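Local structure of kynurenine formamidase (4CO9) at residues H56-F61 / A161-L166; S151-P154 / E159-A162. The protein catalyses the zinc-dependent hydrolysis of N-formyl-L-kynurenine to L-kynurenine and formate, the second step of the kynurenine pathway of tryptophan degradation. All blocks are in the same frame, centred on the assembly; numbering follows the deposited sequence.

Contact 1: residues H56-F61 / A161-L166; sequences HIDAPF and AAHHQL. With ZN (zinc ion), chain P; ZN (zinc ion), chain O.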
loop_
_atom_site.group_PDB
_atom_site.type_symbol
_atom_site.label_atom_id
_atom_site.label_comp_id
_atom_site.label_asym_id
_atom_site.label_seq_id
_atom_site.Cartn_x
_atom_site.Cartn_y
_atom_site.Cartn_z
ATOM N N HIS C 56 2.052 5.389 7.747
ATOM C CA HIS C 56 2.939 4.262 7.569
ATOM C C HIS C 56 2.949 3.358 8.789
ATOM O O HIS C 56 2.470 3.741 9.861
ATOM C CB HIS C 56 4.362 4.769 7.306
ATOM C CG HIS C 56 5.006 5.371 8.504
ATOM N ND1 HIS C 56 4.782 6.677 8.885
ATOM C CD2 HIS C 56 5.855 4.847 9.418
ATOM C CE1 HIS C 56 5.492 6.940 9.965
ATOM N NE2 HIS C 56 6.143 5.845 10.311
ATOM N N ILE C 57 3.515 2.174 8.619
ATOM C CA ILE C 57 3.662 1.224 9.707
ATOM C C ILE C 57 5.142 1.005 10.002
ATOM O O ILE C 57 5.980 1.084 9.099
ATOM C CB ILE C 57 2.932 -0.119 9.418
ATOM C CG1 ILE C 57 3.541 -0.878 8.227
ATOM C CG2 ILE C 57 1.456 0.144 9.186
ATOM C CD1 ILE C 57 4.587 -1.920 8.624
ATOM N N ASP C 58 5.439 0.729 11.270
ATOM C CA ASP C 58 6.790 0.400 11.724
ATOM C C ASP C 58 6.965 -1.113 11.829
ATOM O O ASP C 58 6.081 -1.808 12.327
ATOM C CB ASP C 58 7.053 0.939 13.117
ATOM C CG ASP C 58 7.088 2.434 13.188
ATOM O OD1 ASP C 58 7.160 3.123 12.153
ATOM O OD2 ASP C 58 7.030 2.931 14.335
ATOM N N ALA C 59 8.104 -1.618 11.366
ATOM C CA ALA C 59 8.502 -3.001 11.645
ATOM C C ALA C 59 9.432 -2.973 12.862
ATOM O O ALA C 59 10.046 -1.943 13.133
ATOM C CB ALA C 59 9.220 -3.598 10.455
ATOM N N PRO C 60 9.533 -4.090 13.600
ATOM C CA PRO C 60 10.388 -4.114 14.784
ATOM C C PRO C 60 11.857 -3.804 14.462
ATOM O O PRO C 60 12.557 -3.203 15.278
ATOM C CB PRO C 60 10.210 -5.537 15.313
ATOM C CG PRO C 60 8.842 -5.917 14.863
ATOM C CD PRO C 60 8.665 -5.281 13.521
ATOM N N PHE C 61 12.293 -4.127 13.255
ATOM C CA PHE C 61 13.643 -3.780 12.818
ATOM C C PHE C 61 13.959 -2.279 12.937
ATOM O O PHE C 61 15.131 -1.908 13.082
ATOM C CB PHE C 61 13.873 -4.272 11.395
ATOM C CG PHE C 61 15.229 -3.902 10.823
ATOM C CD1 PHE C 61 16.389 -4.303 11.445
ATOM C CD2 PHE C 61 15.332 -3.164 9.652
ATOM C CE1 PHE C 61 17.624 -3.969 10.916
ATOM C CE2 PHE C 61 16.562 -2.825 9.123
ATOM C CZ PHE C 61 17.715 -3.231 9.762
ATOM N N ALA C 161 10.387 3.452 24.565
ATOM C CA ALA C 161 9.802 2.451 25.432
ATOM C C ALA C 161 8.485 1.936 24.870
ATOM O O ALA C 161 8.233 0.745 24.914
ATOM C CB ALA C 161 9.604 3.018 26.826
ATOM N N ALA C 162 7.664 2.830 24.326
ATOM C CA ALA C 162 6.386 2.408 23.756
ATOM C C ALA C 162 6.560 1.510 22.552
ATOM O O ALA C 162 5.922 0.460 22.486
ATOM C CB ALA C 162 5.525 3.605 23.402
ATOM N N HIS C 163 7.439 1.879 21.620
ATOM C CA HIS C 163 7.701 0.994 20.469
ATOM C C HIS C 163 8.084 -0.413 20.948
ATOM O O HIS C 163 7.525 -1.414 20.502
ATOM C CB HIS C 163 8.840 1.507 19.600
ATOM C CG HIS C 163 8.474 2.645 18.704
ATOM N ND1 HIS C 163 8.519 3.956 19.116
ATOM C CD2 HIS C 163 8.087 2.672 17.405
ATOM C CE1 HIS C 163 8.188 4.744 18.108
ATOM N NE2 HIS C 163 7.917 3.989 17.061
ATOM N N HIS C 164 9.053 -0.472 21.849
ATOM C CA HIS C 164 9.563 -1.743 22.342
ATOM C C HIS C 164 8.492 -2.555 23.066
ATOM O O HIS C 164 8.340 -3.745 22.809
ATOM C CB HIS C 164 10.774 -1.525 23.268
ATOM C CG HIS C 164 12.055 -1.304 22.537
ATOM N ND1 HIS C 164 12.534 -0.047 22.242
ATOM C CD2 HIS C 164 12.953 -2.178 22.032
ATOM C CE1 HIS C 164 13.679 -0.162 21.594
ATOM N NE2 HIS C 164 13.960 -1.442 21.460
ATOM N N GLN C 165 7.764 -1.915 23.978
ATOM C CA GLN C 165 6.782 -2.635 24.772
ATOM C C GLN C 165 5.616 -3.111 23.918
ATOM O O GLN C 165 5.122 -4.227 24.107
ATOM C CB GLN C 165 6.304 -1.793 25.954
ATOM C CG GLN C 165 7.335 -1.689 27.069
ATOM C CD GLN C 165 7.783 -3.057 27.560
ATOM O OE1 GLN C 165 6.964 -3.877 27.972
ATOM N NE2 GLN C 165 9.083 -3.318 27.492
ATOM N N LEU C 166 5.188 -2.278 22.972
ATOM C CA LEU C 166 4.097 -2.661 22.087
ATOM C C LEU C 166 4.449 -3.924 21.327
ATOM O O LEU C 166 3.719 -4.921 21.399
ATOM C CB LEU C 166 3.735 -1.525 21.122
ATOM C CG LEU C 166 3.006 -0.350 21.763
ATOM C CD1 LEU C 166 2.953 0.845 20.816
ATOM C CD2 LEU C 166 1.607 -0.743 22.202
HETATM ZN ZN ZN P . 7.569 5.147 11.951
HETATM ZN ZN ZN O . 7.331 4.777 15.024
HETATM O O HOH W 1 8.646 5.500 13.662
HETATM O O HOH W 2 8.092 7.041 15.865
#

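Contact 2: residues S151-P154 / E159-A162; sequences SVDP and ELAA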
loop_
_atom_site.group_PDB
_atom_site.type_symbol
_atom_site.label_atom_id
_atom_site.label_comp_id
_atom_site.label_asym_id
_atom_site.label_seq_id
_atom_site.Cartn_x
_atom_site.Cartn_y
_atom_site.Cartn_z
ATOM N N SER C 151 4.624 9.463 15.896
ATOM C CA SER C 151 5.255 8.507 16.777
ATOM C C SER C 151 4.364 8.104 17.949
ATOM O O SER C 151 3.462 8.846 18.343
ATOM C CB SER C 151 6.563 9.071 17.306
ATOM O OG SER C 151 7.320 8.048 17.943
ATOM N N VAL C 152 4.630 6.915 18.476
ATOM C CA VAL C 152 4.029 6.466 19.744
ATOM C C VAL C 152 4.902 6.837 20.953
ATOM O O VAL C 152 4.459 6.699 22.090
ATOM C CB VAL C 152 3.746 4.950 19.758
ATOM C CG1 VAL C 152 2.731 4.593 18.681
ATOM C CG2 VAL C 152 5.027 4.138 19.602
ATOM N N ASP C 153 6.131 7.294 20.707
ATOM C CA ASP C 153 7.033 7.766 21.761
ATOM C C ASP C 153 7.304 9.254 21.591
ATOM O O ASP C 153 7.070 9.819 20.500
ATOM C CB ASP C 153 8.358 7.018 21.703
ATOM C CG ASP C 153 8.293 5.669 22.370
ATOM O OD1 ASP C 153 8.033 5.623 23.588
ATOM O OD2 ASP C 153 8.505 4.655 21.681
ATOM N N PRO C 154 7.809 9.910 22.653
ATOM C CA PRO C 154 8.121 11.328 22.502
ATOM C C PRO C 154 9.136 11.537 21.382
ATOM O O PRO C 154 10.001 10.684 21.158
ATOM C CB PRO C 154 8.715 11.715 23.866
ATOM C CG PRO C 154 8.167 10.704 24.819
ATOM C CD PRO C 154 8.079 9.435 24.018
ATOM N N GLU C 159 15.012 6.043 23.974
ATOM C CA GLU C 159 14.738 4.708 24.503
ATOM C C GLU C 159 13.569 4.012 23.775
ATOM O O GLU C 159 13.584 2.790 23.575
ATOM C CB GLU C 159 14.486 4.789 26.015
ATOM C CG GLU C 159 15.625 5.423 26.825
ATOM C CD GLU C 159 17.006 4.902 26.434
ATOM O OE1 GLU C 159 17.224 3.667 26.481
ATOM O OE2 GLU C 159 17.879 5.724 26.062
ATOM N N LEU C 160 12.595 4.798 23.331
ATOM C CA LEU C 160 11.442 4.293 22.573
ATOM C C LEU C 160 10.733 3.168 23.316
ATOM O O LEU C 160 10.527 2.077 22.776
ATOM C CB LEU C 160 11.852 3.820 21.167
ATOM C CG LEU C 160 12.482 4.848 20.227
ATOM C CD1 LEU C 160 12.546 4.278 18.820
ATOM C CD2 LEU C 160 11.707 6.153 20.216
ATOM N N ALA C 161 10.387 3.452 24.565
ATOM C CA ALA C 161 9.802 2.451 25.432
ATOM C C ALA C 161 8.485 1.936 24.870
ATOM O O ALA C 161 8.233 0.745 24.914
ATOM C CB ALA C 161 9.604 3.018 26.826
ATOM N N ALA C 162 7.664 2.830 24.326
ATOM C CA ALA C 162 6.386 2.408 23.756
ATOM C C ALA C 162 6.560 1.510 22.552
ATOM O O ALA C 162 5.922 0.460 22.486
ATOM C CB ALA C 162 5.525 3.605 23.402
#

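Contact 1: residues H56-F61 / A161-L166
Asp-58 and His-163 reach each other with the same first torsion. In both, CG lies beside the backbone N and anti to the carbonyl carbon (chi1 -67° and -77°). The carboxylate of Asp-58 therefore leaves strand 56-58 toward helix 161-168, and the imidazole of His-163 comes from the helix to meet it. A zinc ion (chain O) joins them, bound by Asp-58 OD2 at 2.0 Å and by His-163 NE2 at 2.3 Å. Asp-58 OD2 lies 3.1 Å from His-163 NE2 because both bind this metal. The oxygen sits at the edge of the His-163 ring, in its plane, and the carboxylate and ring planes are 20° apart. This is a binuclear zinc centre, the catalytic site of this Cyclase 1 superfamily enzyme. Asp-58 is a bridging carboxylate: its OD1 binds the second zinc ion (chain P) at 2.1 Å. His-56 NE2 binds that same ion at 2.3 Å, and His-56 ND1 is hydrogen-bonded to Gly-54 O. Water 1 is 2.0 Å from each zinc ion and forms a second bridge. Water 2 is a further, longer ligand of the chain O zinc, at 2.5 Å. Glu-175 spans both metals, while His-52 adds a ligand to the chain P zinc. His-163 ND1 is hydrogen-bonded to Asp-153, which fixes the rotation of the ring with NE2 on the metal.

Contact 2: residues S151-P154 / E159-A162
Asp-153 packs its carboxylate against the start of helix 161-168, and this is the tight part of the contact. Its OD1 accepts a hydrogen bond from Ala-162 N at 2.9 Å, with an N-H...O angle of 157°. The bond uses the syn lone pair of OD1. The carboxylate supplies an acceptor to the first turn from outside the helix, and the helix N terminus would be expected to stabilise its negative charge. OD1 also lies 3.2 Å from the methyl CB of Ala-162. The other oxygen rests on the backbone of Leu-160, with OD2 3.1 Å from Leu-160 CA. CG of Asp-153 stands beside its own backbone N (chi1 -81°), and this sends the carboxylate across to the helix start. Leu-160 lines the flank of the aspartate, its CD2 3.8 Å from Asp-153 CB. Leu-160 occupies the N-cap position of the helix, with both backbone angles positive. Ser-151 forms an ST turn just before the aspartate: its OG accepts from Asp-153 N at 3.1 Å. Through OD2, Asp-153 is a second-shell residue to the zinc ligand His-163. Beyond the aspartate the packing is apolar and lighter. Val-152 CG2 meets Ala-162 CB at 3.9 Å, and Val-152 also packs on Ile-173 of strand 172-175. The solvent side is looser still. Ala-161 is exposed and its methyl only skirts the carboxylate, while the exposed side chain of Glu-159 leads away from 151-154.

After strands 9-10, 29-34 and 44-50 the chain lays down strand 56-58, next to the outermost strand 201-203 of the mixed sheet. It then builds strands 81-86, 108-112 and 144-147 before reaching 151-154. Contact 2 closes a short loop there, between strand 144-147 and helix 161-168. Contact 1 closes the long loop, with 99 residues between its segments, and contact 2 nests within it. Both end on helix 161-168 and share Ala-161 and Ala-162. Their centres are 8 Å apart, and they meet at the ring of His-163. Helix 161-168 faces strand 56-58 through the zinc centre and the 151-154 loop through its N-terminal end.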